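Long-range contacts in peptide synthetase, module 7 (Actinoplanes teichomyceticus, PDB 4TX3), which belongs to a nonribosomal peptide synthetase and carries a condensation-type domain, probably working in the assembly of a glycopeptide antibiotic: residues R233-T237 and V392-E396; V238-L242 and A436-V440; G364-E370 and F401-R407; I395-L399 and A423-F427. All coordinates share one frame; numbering follows the deposited sequence.

All four contacts lie around a mixed sheet in the C-terminal half of the condensation-type fold, its strands ordered 235-242, 413-423, 399-407, 363-369. Interactions 1 and 2 follow one another along strand 235-242, centres about 18 Å apart. Interaction 3 pairs edge strand 363-369 with its inner neighbour 399-407, across the sheet from 235-242; its L403 and F401 pack against L240 and L439 of interaction 2. Interaction 4 shares I395 and E396 with interaction 1, centres about 7 Å apart, and R234 salt-bridges D425. Along the chain interactions 1 and 3 alternate, while interactions 3 and 4 fall between the segments of interaction 2. Segment 392-399 arrives from the other sheet, so interactions 1 and 4 involve that connection.

Interaction 1 (R233-T237 and V392-E396); sequences RRAGT and VEAIE. With SO4 (sulfate ion), chain F.
R233 and I395 join their backbones in the one hydrogen bond between 233-237 and 392-396: N of I395 donates to O of R233 at 3.1 Å, nearly straight at 166°. CA of A394 adds a CH...O contact to that oxygen.

Among the charged groups, the extended side chain of R233 runs alongside E396, yet NE of R233 and OE2 of E396 stay 4.4 Å apart. OE2 lies well out of the guanidinium plane, so no N-H points at it and only the charges are near; the two planes are 85° apart, and E396 is bridged to R39. NH1 of R233 donates in the guanidinium plane to O3 of a sulfate at 3.1 Å, an ion probably from the crystallisation liquor and also bonded by R31, R39 and H142. NH1 also bonds O of R37, and NH2 O of L29. A leucine here would probably leave the sulfate short of a donor and the carbonyls of R37 and L29 without their mates.

Apolar packing completes the contact. CB of A235 meets CG2 of I395 at 3.6 Å, while CG2 of V392 meets CG2 of T237 tip to tip at 3.9 Å.

Strand 413-423 flanks this end of strand 235-242, its H421 touching T237 and V392.

Interaction 2 (V238-L242 and A436-V440); sequences VALRL and ARRLV
The side chains of L240 and V440 pass one another, running opposite ways, with CG of L240 lying 3.8 Å from CG2 of V440. Strand 238-242 and helix 436-440 run almost parallel, 9° apart, with axes 8.3 Å from each other. V440 is directed at the strand and sets both methyls against the oxygen of R241: CG1 of V440 is 3.2 Å from O of R241, and CG2 is almost as near. With CG1 anti to the backbone N (chi1 174°), the other branch is turned back toward L240.

One helical turn earlier, A436 also faces the strand. Its small CB is touched from two sides, by CG2 of V238 at 3.7 Å and by CD1 of L240 at 4.0 Å. L240 is the link between the turns, since CD1 also comes within 4.4 Å of CD2 of L439. L242 adds a looser touch, CD1 of L242 to CG1 of V440, at the far end of the strand segment.

The arrangement is helix-on-sheet packing: helix 429-448 lies on the outermost strand 235-242, and L240 and L439 continue inward to L403 and F401 of strand 399-407. R241 points away from the helix, and its NE pairs with D243. No hydrogen bond joins the two segments, so between them the attachment rests on apolar packing.

Interaction 3 (G364-E370 and F401-R407); sequences GLQVREE and FALTERR
L365 lays its CD1 methyl into the notch beside F401, 3.7 Å from CB of F401, with the side chain of L403 forming the next wall of that hollow. V367 fits the following gap, CG2 of V367 standing 4.2 Å from CB of L403. These bumps share one face of the sheet, and helix 261-278 closes over it, V265 touching both L365 and L403. On the other face R368 lies alongside T404: its CG sits between the backbone N and the carbonyl carbon (chi1 75°), which carries the extended chain along T404 and sets CG2 of T404 beneath one guanidinium face, toward its rim.

Underneath is a regular parallel strand pair, segments 364-369 and 401-407 crossing at -24°. L365, Q366, V367 and R368 stand level with F401, A402, L403 and T404. The ladder alternates between strands, from N of L403 to O of Q366 at 2.7 Å and from N of R368 to O of L403 at 2.9 Å.

Beyond it long polar chains make the shape. OE2 of E369 meets the edge of the R407 guanidinium in a salt bridge, the flat groups 4° from coplanar; the modelled 2.4 Å from OE2 to NE of R407 is doubtfully short. E405 joins R407 through a long ion pair, its OE2 bonded to H247. CG of E370 lies 3.2 Å from NH1 of R406, whose salt bridge is to E417; its pair with E370 is long. OE1 of E370 takes a weak bond from N of R407.

Interaction 4 (I395-L399 and A423-F427); sequences IELDL and AADLF
The turn that follows strand 413-423 packs here, through A423, L426 and F427, on D398, at the end of the loop, and L399, which begins strand 399-407. N of A423 donates to O of D398 at 3.0 Å, with an N-H...O angle of 153°, and CB of A423 rests 3.7 Å from O of L397. CG2 of I395 comes up to CA of A423 at 4.0 Å.

Strands 399-407 and 413-423 are successive antiparallel neighbours in the sheet, so this bond continues their pairing at the end away from the connecting loop. The chain then curls: O of A423 accepts from N of both L426 and F427, and both L426 and F427 point toward 395-399.

L426 brings CD1 to within 3.6 Å of CG of D398, an aliphatic group beside a buried carboxylate whose charge is met by R227. F427 crosses L399 at about a right angle; its CG is anti to the carbonyl carbon (chi1 -57°), which brings CE2 of F427 to 3.4 Å from CD2 of L399. The ring also meets F223 and Y422. An alanine in place of F427 would probably open a gap beside L399 and leave F223 without its ring partner. CE2 of F427 also approaches O of D398 obliquely, at 3.6 Å.

Interaction 1 (R233-T237 and V392-E396)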
loop_
_atom_site.group_PDB
_atom_site.type_symbol
_atom_site.label_atom_id
_atom_site.label_comp_id
_atom_site.label_asym_id
_atom_site.label_seq_id
_atom_site.Cartn_x
_atom_site.Cartn_y
_atom_site.Cartn_z
ATOM N N ARG B 233 -18.987 4.916 27.867
ATOM C CA ARG B 233 -18.041 4.499 26.830
ATOM C C ARG B 233 -16.597 4.914 27.109
ATOM O O ARG B 233 -15.786 4.959 26.184
ATOM C CB ARG B 233 -18.452 5.031 25.450
ATOM C CG ARG B 233 -19.808 4.575 24.957
ATOM C CD ARG B 233 -20.035 5.059 23.517
ATOM N NE ARG B 233 -21.397 4.818 23.054
ATOM C CZ ARG B 233 -22.173 5.721 22.459
ATOM N NH1 ARG B 233 -21.727 6.946 22.220
ATOM N NH2 ARG B 233 -23.397 5.391 22.084
ATOM N N ARG B 234 -16.259 5.200 28.365
ATOM C CA ARG B 234 -14.864 5.501 28.698
ATOM C C ARG B 234 -14.019 4.235 28.635
ATOM O O ARG B 234 -14.510 3.139 28.855
ATOM C CB ARG B 234 -14.747 6.150 30.080
ATOM C CG ARG B 234 -15.300 7.568 30.167
ATOM C CD ARG B 234 -15.178 8.153 31.585
ATOM N NE ARG B 234 -15.956 7.375 32.554
ATOM C CZ ARG B 234 -15.445 6.601 33.519
ATOM N NH1 ARG B 234 -14.125 6.530 33.718
ATOM N NH2 ARG B 234 -16.266 5.922 34.322
ATOM N N ALA B 235 -12.737 4.387 28.351
ATOM C CA ALA B 235 -11.893 3.232 28.098
ATOM C C ALA B 235 -10.515 3.385 28.703
ATOM O O ALA B 235 -9.933 4.462 28.662
ATOM C CB ALA B 235 -11.771 2.993 26.600
ATOM N N GLY B 236 -9.997 2.296 29.255
ATOM C CA GLY B 236 -8.620 2.247 29.703
ATOM C C GLY B 236 -7.876 1.235 28.861
ATOM O O GLY B 236 -8.496 0.485 28.108
ATOM N N THR B 237 -6.555 1.199 28.973
ATOM C CA THR B 237 -5.782 0.190 28.267
ATOM C C THR B 237 -4.721 -0.414 29.153
ATOM O O THR B 237 -4.362 0.162 30.166
ATOM C CB THR B 237 -5.101 0.753 27.009
ATOM O OG1 THR B 237 -4.266 1.860 27.367
ATOM C CG2 THR B 237 -6.129 1.220 26.010
ATOM N N VAL B 392 -7.078 7.282 23.958
ATOM C CA VAL B 392 -7.752 6.055 23.551
ATOM C C VAL B 392 -9.200 6.349 23.144
ATOM O O VAL B 392 -9.894 7.092 23.833
ATOM C CB VAL B 392 -7.719 5.006 24.689
ATOM C CG1 VAL B 392 -8.238 5.604 25.972
ATOM C CG2 VAL B 392 -8.533 3.773 24.317
ATOM N N GLU B 393 -9.650 5.774 22.027
ATOM C CA GLU B 393 -11.005 6.040 21.516
ATOM C C GLU B 393 -12.108 5.476 22.414
ATOM O O GLU B 393 -11.878 4.546 23.186
ATOM C CB GLU B 393 -11.168 5.476 20.092
ATOM C CG GLU B 393 -10.060 5.883 19.107
ATOM C CD GLU B 393 -10.046 7.382 18.728
ATOM O OE1 GLU B 393 -10.829 8.191 19.297
ATOM O OE2 GLU B 393 -9.241 7.746 17.829
ATOM N N ALA B 394 -13.305 6.051 22.308
ATOM C CA ALA B 394 -14.469 5.542 23.028
ATOM C C ALA B 394 -14.738 4.085 22.660
ATOM O O ALA B 394 -14.562 3.685 21.507
ATOM C CB ALA B 394 -15.692 6.393 22.735
ATOM N N ILE B 395 -15.161 3.297 23.642
ATOM C CA ILE B 395 -15.405 1.868 23.441
ATOM C C ILE B 395 -16.876 1.497 23.699
ATOM O O ILE B 395 -17.501 2.013 24.631
ATOM C CB ILE B 395 -14.484 1.011 24.348
ATOM C CG1 ILE B 395 -14.555 -0.469 23.969
ATOM C CG2 ILE B 395 -14.819 1.196 25.839
ATOM C CD1 ILE B 395 -13.575 -1.329 24.756
ATOM N N GLU B 396 -17.423 0.624 22.848
ATOM C CA GLU B 396 -18.787 0.107 23.002
ATOM C C GLU B 396 -18.770 -1.320 23.531
ATOM O O GLU B 396 -19.739 -1.785 24.117
ATOM C CB GLU B 396 -19.545 0.132 21.680
ATOM C CG GLU B 396 -19.865 1.507 21.143
ATOM C CD GLU B 396 -20.659 1.428 19.850
ATOM O OE1 GLU B 396 -20.106 0.914 18.849
ATOM O OE2 GLU B 396 -21.842 1.849 19.847
HETATM S S SO4 F . -22.390 9.639 19.442
HETATM O O1 SO4 F . -23.088 9.919 18.186
HETATM O O2 SO4 F . -22.079 10.902 20.106
HETATM O O3 SO4 F . -23.262 8.849 20.323
HETATM O O4 SO4 F . -21.163 8.887 19.151
#

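Interaction 2 (V238-L242 and A436-V440)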
loop_
_atom_site.group_PDB
_atom_site.type_symbol
_atom_site.label_atom_id
_atom_site.label_comp_id
_atom_site.label_asym_id
_atom_site.label_seq_id
_atom_site.Cartn_x
_atom_site.Cartn_y
_atom_site.Cartn_z
ATOM N N VAL B 238 -4.252 -1.601 28.771
ATOM C CA VAL B 238 -3.119 -2.267 29.390
ATOM C C VAL B 238 -2.307 -2.916 28.271
ATOM O O VAL B 238 -2.868 -3.546 27.367
ATOM C CB VAL B 238 -3.548 -3.343 30.437
ATOM C CG1 VAL B 238 -4.315 -2.708 31.571
ATOM C CG2 VAL B 238 -4.414 -4.427 29.804
ATOM N N ALA B 239 -0.990 -2.740 28.313
ATOM C CA ALA B 239 -0.117 -3.325 27.309
ATOM C C ALA B 239 0.004 -4.814 27.539
ATOM O O ALA B 239 -0.418 -5.342 28.567
ATOM C CB ALA B 239 1.257 -2.674 27.328
ATOM N N LEU B 240 0.625 -5.485 26.583
ATOM C CA LEU B 240 0.617 -6.924 26.567
ATOM C C LEU B 240 1.678 -7.382 25.584
ATOM O O LEU B 240 1.731 -6.863 24.464
ATOM C CB LEU B 240 -0.785 -7.400 26.179
ATOM C CG LEU B 240 -1.181 -8.804 25.754
ATOM C CD1 LEU B 240 -2.682 -8.836 25.752
ATOM C CD2 LEU B 240 -0.679 -9.130 24.373
ATOM N N ARG B 241 2.518 -8.335 25.990
ATOM C CA ARG B 241 3.489 -8.912 25.070
ATOM C C ARG B 241 3.541 -10.439 25.141
ATOM O O ARG B 241 3.462 -11.007 26.217
ATOM C CB ARG B 241 4.892 -8.352 25.334
ATOM C CG ARG B 241 5.890 -8.759 24.242
ATOM C CD ARG B 241 7.366 -8.634 24.622
ATOM N NE ARG B 241 8.177 -9.392 23.669
ATOM C CZ ARG B 241 8.583 -8.919 22.493
ATOM N NH1 ARG B 241 8.279 -7.673 22.130
ATOM N NH2 ARG B 241 9.296 -9.686 21.680
ATOM N N LEU B 242 3.668 -11.079 23.976
ATOM C CA LEU B 242 4.073 -12.479 23.830
ATOM C C LEU B 242 5.457 -12.547 23.188
ATOM O O LEU B 242 5.657 -11.995 22.102
ATOM C CB LEU B 242 3.068 -13.251 22.970
ATOM C CG LEU B 242 3.429 -14.706 22.682
ATOM C CD1 LEU B 242 3.414 -15.547 23.981
ATOM C CD2 LEU B 242 2.484 -15.278 21.644
ATOM N N ALA B 436 -5.075 -9.574 30.709
ATOM C CA ALA B 436 -4.017 -9.454 29.707
ATOM C C ALA B 436 -2.895 -10.422 30.009
ATOM O O ALA B 436 -2.448 -11.156 29.118
ATOM C CB ALA B 436 -3.491 -8.035 29.633
ATOM N N ARG B 437 -2.450 -10.450 31.261
ATOM C CA ARG B 437 -1.353 -11.346 31.632
ATOM C C ARG B 437 -1.739 -12.829 31.515
ATOM O O ARG B 437 -0.919 -13.667 31.116
ATOM C CB ARG B 437 -0.855 -11.021 33.045
ATOM C CG ARG B 437 -0.032 -9.728 33.105
ATOM C CD ARG B 437 0.200 -9.229 34.528
ATOM N NE ARG B 437 1.121 -10.082 35.271
ATOM C CZ ARG B 437 1.049 -10.293 36.584
ATOM N NH1 ARG B 437 0.084 -9.721 37.303
ATOM N NH2 ARG B 437 1.936 -11.088 37.175
ATOM N N ARG B 438 -2.983 -13.164 31.842
ATOM C CA ARG B 438 -3.426 -14.551 31.705
ATOM C C ARG B 438 -3.507 -14.977 30.232
ATOM O O ARG B 438 -3.160 -16.116 29.887
ATOM C CB ARG B 438 -4.760 -14.752 32.419
ATOM C CG ARG B 438 -4.536 -15.071 33.873
ATOM C CD ARG B 438 -5.715 -14.765 34.757
ATOM N NE ARG B 438 -5.404 -15.113 36.140
ATOM C CZ ARG B 438 -6.094 -14.692 37.199
ATOM N NH1 ARG B 438 -7.146 -13.893 37.042
ATOM N NH2 ARG B 438 -5.732 -15.065 38.420
ATOM N N LEU B 439 -3.911 -14.063 29.355
ATOM C CA LEU B 439 -3.972 -14.396 27.940
ATOM C C LEU B 439 -2.570 -14.717 27.435
ATOM O O LEU B 439 -2.388 -15.674 26.667
ATOM C CB LEU B 439 -4.619 -13.274 27.113
ATOM C CG LEU B 439 -4.570 -13.549 25.601
ATOM C CD1 LEU B 439 -5.321 -14.830 25.203
ATOM C CD2 LEU B 439 -5.079 -12.365 24.800
ATOM N N VAL B 440 -1.572 -13.951 27.886
ATOM C CA VAL B 440 -0.179 -14.252 27.525
ATOM C C VAL B 440 0.242 -15.626 28.055
ATOM O O VAL B 440 0.877 -16.413 27.343
ATOM C CB VAL B 440 0.803 -13.171 28.051
ATOM C CG1 VAL B 440 2.247 -13.577 27.782
ATOM C CG2 VAL B 440 0.500 -11.819 27.413
#

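Interaction 3 (G364-E370 and F401-R407)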
loop_
_atom_site.group_PDB
_atom_site.type_symbol
_atom_site.label_atom_id
_atom_site.label_comp_id
_atom_site.label_asym_id
_atom_site.label_seq_id
_atom_site.Cartn_x
_atom_site.Cartn_y
_atom_site.Cartn_z
ATOM N N GLY B 364 -14.015 -8.456 21.847
ATOM C CA GLY B 364 -13.494 -8.353 20.497
ATOM C C GLY B 364 -12.027 -8.727 20.402
ATOM O O GLY B 364 -11.263 -8.538 21.361
ATOM N N LEU B 365 -11.624 -9.258 19.248
ATOM C CA LEU B 365 -10.225 -9.600 19.025
ATOM C C LEU B 365 -9.723 -9.147 17.659
ATOM O O LEU B 365 -10.322 -9.424 16.629
ATOM C CB LEU B 365 -10.004 -11.101 19.178
ATOM C CG LEU B 365 -8.608 -11.624 18.829
ATOM C CD1 LEU B 365 -7.553 -10.959 19.673
ATOM C CD2 LEU B 365 -8.562 -13.114 19.024
ATOM N N GLN B 366 -8.603 -8.439 17.680
ATOM C CA GLN B 366 -7.951 -7.944 16.478
ATOM C C GLN B 366 -6.495 -8.427 16.472
ATOM O O GLN B 366 -5.746 -8.141 17.392
ATOM C CB GLN B 366 -8.017 -6.413 16.450
ATOM C CG GLN B 366 -8.401 -5.808 15.127
ATOM C CD GLN B 366 -9.839 -6.092 14.734
ATOM O OE1 GLN B 366 -10.739 -6.250 15.580
ATOM N NE2 GLN B 366 -10.063 -6.170 13.435
ATOM N N VAL B 367 -6.111 -9.189 15.462
ATOM C CA VAL B 367 -4.741 -9.637 15.322
ATOM C C VAL B 367 -4.252 -9.225 13.958
ATOM O O VAL B 367 -4.557 -9.883 12.975
ATOM C CB VAL B 367 -4.596 -11.163 15.477
ATOM C CG1 VAL B 367 -3.166 -11.597 15.153
ATOM C CG2 VAL B 367 -4.976 -11.605 16.881
ATOM N N ARG B 368 -3.509 -8.126 13.888
ATOM C CA ARG B 368 -3.076 -7.597 12.595
ATOM C C ARG B 368 -1.570 -7.762 12.383
ATOM O O ARG B 368 -0.805 -7.977 13.333
ATOM C CB ARG B 368 -3.449 -6.117 12.473
ATOM C CG ARG B 368 -2.543 -5.216 13.292
ATOM C CD ARG B 368 -2.807 -3.740 13.070
ATOM N NE ARG B 368 -1.698 -2.933 13.569
ATOM C CZ ARG B 368 -0.665 -2.542 12.824
ATOM N NH1 ARG B 368 -0.609 -2.883 11.539
ATOM N NH2 ARG B 368 0.311 -1.810 13.358
ATOM N N GLU B 369 -1.150 -7.650 11.127
ATOM C CA GLU B 369 0.276 -7.642 10.787
ATOM C C GLU B 369 0.913 -6.271 11.014
ATOM O O GLU B 369 0.204 -5.270 11.120
ATOM C CB GLU B 369 0.476 -8.065 9.333
ATOM C CG GLU B 369 1.622 -9.025 9.157
ATOM C CD GLU B 369 1.236 -10.418 9.563
ATOM O OE1 GLU B 369 0.020 -10.659 9.698
ATOM O OE2 GLU B 369 2.135 -11.269 9.747
ATOM N N GLU B 370 2.244 -6.245 11.108
ATOM C CA GLU B 370 3.032 -5.007 11.135
ATOM C C GLU B 370 2.609 -4.107 10.003
ATOM O O GLU B 370 2.115 -4.607 8.999
ATOM C CB GLU B 370 4.512 -5.310 10.965
ATOM C CG GLU B 370 5.348 -5.210 12.194
ATOM C CD GLU B 370 6.668 -5.913 11.992
ATOM O OE1 GLU B 370 6.755 -6.732 11.038
ATOM O OE2 GLU B 370 7.608 -5.651 12.781
ATOM N N PHE B 401 -9.268 -6.711 22.398
ATOM C CA PHE B 401 -7.850 -6.984 22.275
ATOM C C PHE B 401 -7.366 -6.524 20.920
ATOM O O PHE B 401 -7.977 -6.867 19.894
ATOM C CB PHE B 401 -7.564 -8.477 22.440
ATOM C CG PHE B 401 -7.798 -9.008 23.839
ATOM C CD1 PHE B 401 -9.064 -9.375 24.255
ATOM C CD2 PHE B 401 -6.742 -9.186 24.710
ATOM C CE1 PHE B 401 -9.274 -9.881 25.518
ATOM C CE2 PHE B 401 -6.952 -9.692 25.975
ATOM C CZ PHE B 401 -8.216 -10.046 26.374
ATOM N N ALA B 402 -6.278 -5.750 20.924
ATOM C CA ALA B 402 -5.598 -5.336 19.696
ATOM C C ALA B 402 -4.139 -5.818 19.713
ATOM O O ALA B 402 -3.280 -5.234 20.383
ATOM C CB ALA B 402 -5.668 -3.829 19.530
ATOM N N LEU B 403 -3.879 -6.893 18.979
ATOM C CA LEU B 403 -2.568 -7.523 18.933
ATOM C C LEU B 403 -1.932 -7.366 17.569
ATOM O O LEU B 403 -2.606 -7.542 16.542
ATOM C CB LEU B 403 -2.658 -9.016 19.268
ATOM C CG LEU B 403 -3.408 -9.493 20.514
ATOM C CD1 LEU B 403 -3.095 -10.955 20.726
ATOM C CD2 LEU B 403 -3.048 -8.684 21.738
ATOM N N THR B 404 -0.633 -7.062 17.568
ATOM C CA THR B 404 0.157 -6.931 16.346
ATOM C C THR B 404 1.278 -7.963 16.280
ATOM O O THR B 404 2.116 -8.019 17.173
ATOM C CB THR B 404 0.792 -5.538 16.233
ATOM O OG1 THR B 404 -0.237 -4.548 16.203
ATOM C CG2 THR B 404 1.645 -5.424 14.964
ATOM N N GLU B 405 1.295 -8.763 15.214
ATOM C CA GLU B 405 2.407 -9.670 14.931
ATOM C C GLU B 405 3.622 -8.912 14.414
ATOM O O GLU B 405 3.538 -8.273 13.368
ATOM C CB GLU B 405 2.003 -10.722 13.888
ATOM C CG GLU B 405 1.005 -11.792 14.338
ATOM C CD GLU B 405 0.976 -12.986 13.379
ATOM O OE1 GLU B 405 0.354 -12.873 12.296
ATOM O OE2 GLU B 405 1.598 -14.035 13.696
ATOM N N ARG B 406 4.740 -8.979 15.138
ATOM C CA ARG B 406 6.019 -8.463 14.639
ATOM C C ARG B 406 6.700 -9.514 13.776
ATOM O O ARG B 406 6.534 -10.711 14.003
ATOM C CB ARG B 406 6.968 -8.080 15.781
ATOM C CG ARG B 406 6.521 -6.928 16.655
ATOM C CD ARG B 406 6.310 -5.708 15.829
ATOM N NE ARG B 406 5.896 -4.575 16.638
ATOM C CZ ARG B 406 5.452 -3.433 16.123
ATOM N NH1 ARG B 406 5.364 -3.293 14.802
ATOM N NH2 ARG B 406 5.083 -2.442 16.928
ATOM N N ARG B 407 7.483 -9.067 12.799
ATOM C CA ARG B 407 8.310 -9.981 12.011
ATOM C C ARG B 407 9.713 -9.434 11.784
ATOM O O ARG B 407 9.925 -8.216 11.732
ATOM C CB ARG B 407 7.647 -10.287 10.671
ATOM C CG ARG B 407 6.366 -11.062 10.843
ATOM C CD ARG B 407 5.640 -11.266 9.541
ATOM N NE ARG B 407 4.439 -12.052 9.764
ATOM C CZ ARG B 407 4.450 -13.352 10.028
ATOM N NH1 ARG B 407 5.608 -14.007 10.101
ATOM N NH2 ARG B 407 3.307 -13.997 10.217
#

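Interaction 4 (I395-L399 and A423-F427)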
loop_
_atom_site.group_PDB
_atom_site.type_symbol
_atom_site.label_atom_id
_atom_site.label_comp_id
_atom_site.label_asym_id
_atom_site.label_seq_id
_atom_site.Cartn_x
_atom_site.Cartn_y
_atom_site.Cartn_z
ATOM N N ILE B 395 -15.161 3.297 23.642
ATOM C CA ILE B 395 -15.405 1.868 23.441
ATOM C C ILE B 395 -16.876 1.497 23.699
ATOM O O ILE B 395 -17.501 2.013 24.631
ATOM C CB ILE B 395 -14.484 1.011 24.348
ATOM C CG1 ILE B 395 -14.555 -0.469 23.969
ATOM C CG2 ILE B 395 -14.819 1.196 25.839
ATOM C CD1 ILE B 395 -13.575 -1.329 24.756
ATOM N N GLU B 396 -17.423 0.624 22.848
ATOM C CA GLU B 396 -18.787 0.107 23.002
ATOM C C GLU B 396 -18.770 -1.320 23.531
ATOM O O GLU B 396 -19.739 -1.785 24.117
ATOM C CB GLU B 396 -19.545 0.132 21.680
ATOM C CG GLU B 396 -19.865 1.507 21.143
ATOM C CD GLU B 396 -20.659 1.428 19.850
ATOM O OE1 GLU B 396 -20.106 0.914 18.849
ATOM O OE2 GLU B 396 -21.842 1.849 19.847
ATOM N N LEU B 397 -17.664 -2.013 23.285
ATOM C CA LEU B 397 -17.458 -3.370 23.772
ATOM C C LEU B 397 -17.083 -3.383 25.262
ATOM O O LEU B 397 -16.650 -2.368 25.822
ATOM C CB LEU B 397 -16.364 -4.048 22.952
ATOM C CG LEU B 397 -16.647 -4.323 21.476
ATOM C CD1 LEU B 397 -15.369 -4.686 20.756
ATOM C CD2 LEU B 397 -17.662 -5.431 21.316
ATOM N N ASP B 398 -17.231 -4.535 25.899
ATOM C CA ASP B 398 -16.708 -4.721 27.248
ATOM C C ASP B 398 -15.186 -4.856 27.214
ATOM O O ASP B 398 -14.471 -4.163 27.948
ATOM C CB ASP B 398 -17.353 -5.941 27.891
ATOM C CG ASP B 398 -18.851 -5.765 28.075
ATOM O OD1 ASP B 398 -19.399 -4.759 27.562
ATOM O OD2 ASP B 398 -19.479 -6.628 28.723
ATOM N N LEU B 399 -14.695 -5.734 26.343
ATOM C CA LEU B 399 -13.259 -5.925 26.168
ATOM C C LEU B 399 -12.887 -5.989 24.686
ATOM O O LEU B 399 -13.634 -6.516 23.865
ATOM C CB LEU B 399 -12.789 -7.201 26.880
ATOM C CG LEU B 399 -13.224 -7.350 28.342
ATOM C CD1 LEU B 399 -13.093 -8.786 28.821
ATOM C CD2 LEU B 399 -12.426 -6.413 29.216
ATOM N N ALA B 423 -13.835 -1.417 29.055
ATOM C CA ALA B 423 -14.848 -0.452 29.439
ATOM C C ALA B 423 -14.636 -0.091 30.904
ATOM O O ALA B 423 -14.889 -0.906 31.793
ATOM C CB ALA B 423 -16.243 -1.016 29.201
ATOM N N ALA B 424 -14.167 1.126 31.157
ATOM C CA ALA B 424 -13.791 1.506 32.523
ATOM C C ALA B 424 -14.998 1.510 33.471
ATOM O O ALA B 424 -14.839 1.395 34.680
ATOM C CB ALA B 424 -13.097 2.861 32.526
ATOM N N ASP B 425 -16.197 1.618 32.907
ATOM C CA ASP B 425 -17.436 1.526 33.669
ATOM C C ASP B 425 -17.569 0.193 34.388
ATOM O O ASP B 425 -18.181 0.109 35.454
ATOM C CB ASP B 425 -18.648 1.702 32.749
ATOM C CG ASP B 425 -19.021 3.150 32.530
ATOM O OD1 ASP B 425 -18.247 4.041 32.941
ATOM O OD2 ASP B 425 -20.093 3.394 31.942
ATOM N N LEU B 426 -17.012 -0.848 33.775
ATOM C CA LEU B 426 -17.212 -2.221 34.211
ATOM C C LEU B 426 -15.978 -2.803 34.871
ATOM O O LEU B 426 -16.086 -3.661 35.744
ATOM C CB LEU B 426 -17.603 -3.108 33.026
ATOM C CG LEU B 426 -18.823 -2.726 32.186
ATOM C CD1 LEU B 426 -18.990 -3.698 31.022
ATOM C CD2 LEU B 426 -20.082 -2.676 33.028
ATOM N N PHE B 427 -14.805 -2.345 34.446
ATOM C CA PHE B 427 -13.548 -2.934 34.902
ATOM C C PHE B 427 -12.568 -1.920 35.480
ATOM O O PHE B 427 -12.420 -0.815 34.967
ATOM C CB PHE B 427 -12.842 -3.667 33.755
ATOM C CG PHE B 427 -13.666 -4.749 33.109
ATOM C CD1 PHE B 427 -13.837 -5.983 33.733
ATOM C CD2 PHE B 427 -14.238 -4.544 31.857
ATOM C CE1 PHE B 427 -14.576 -6.990 33.126
ATOM C CE2 PHE B 427 -14.981 -5.543 31.244
ATOM C CZ PHE B 427 -15.151 -6.770 31.879
#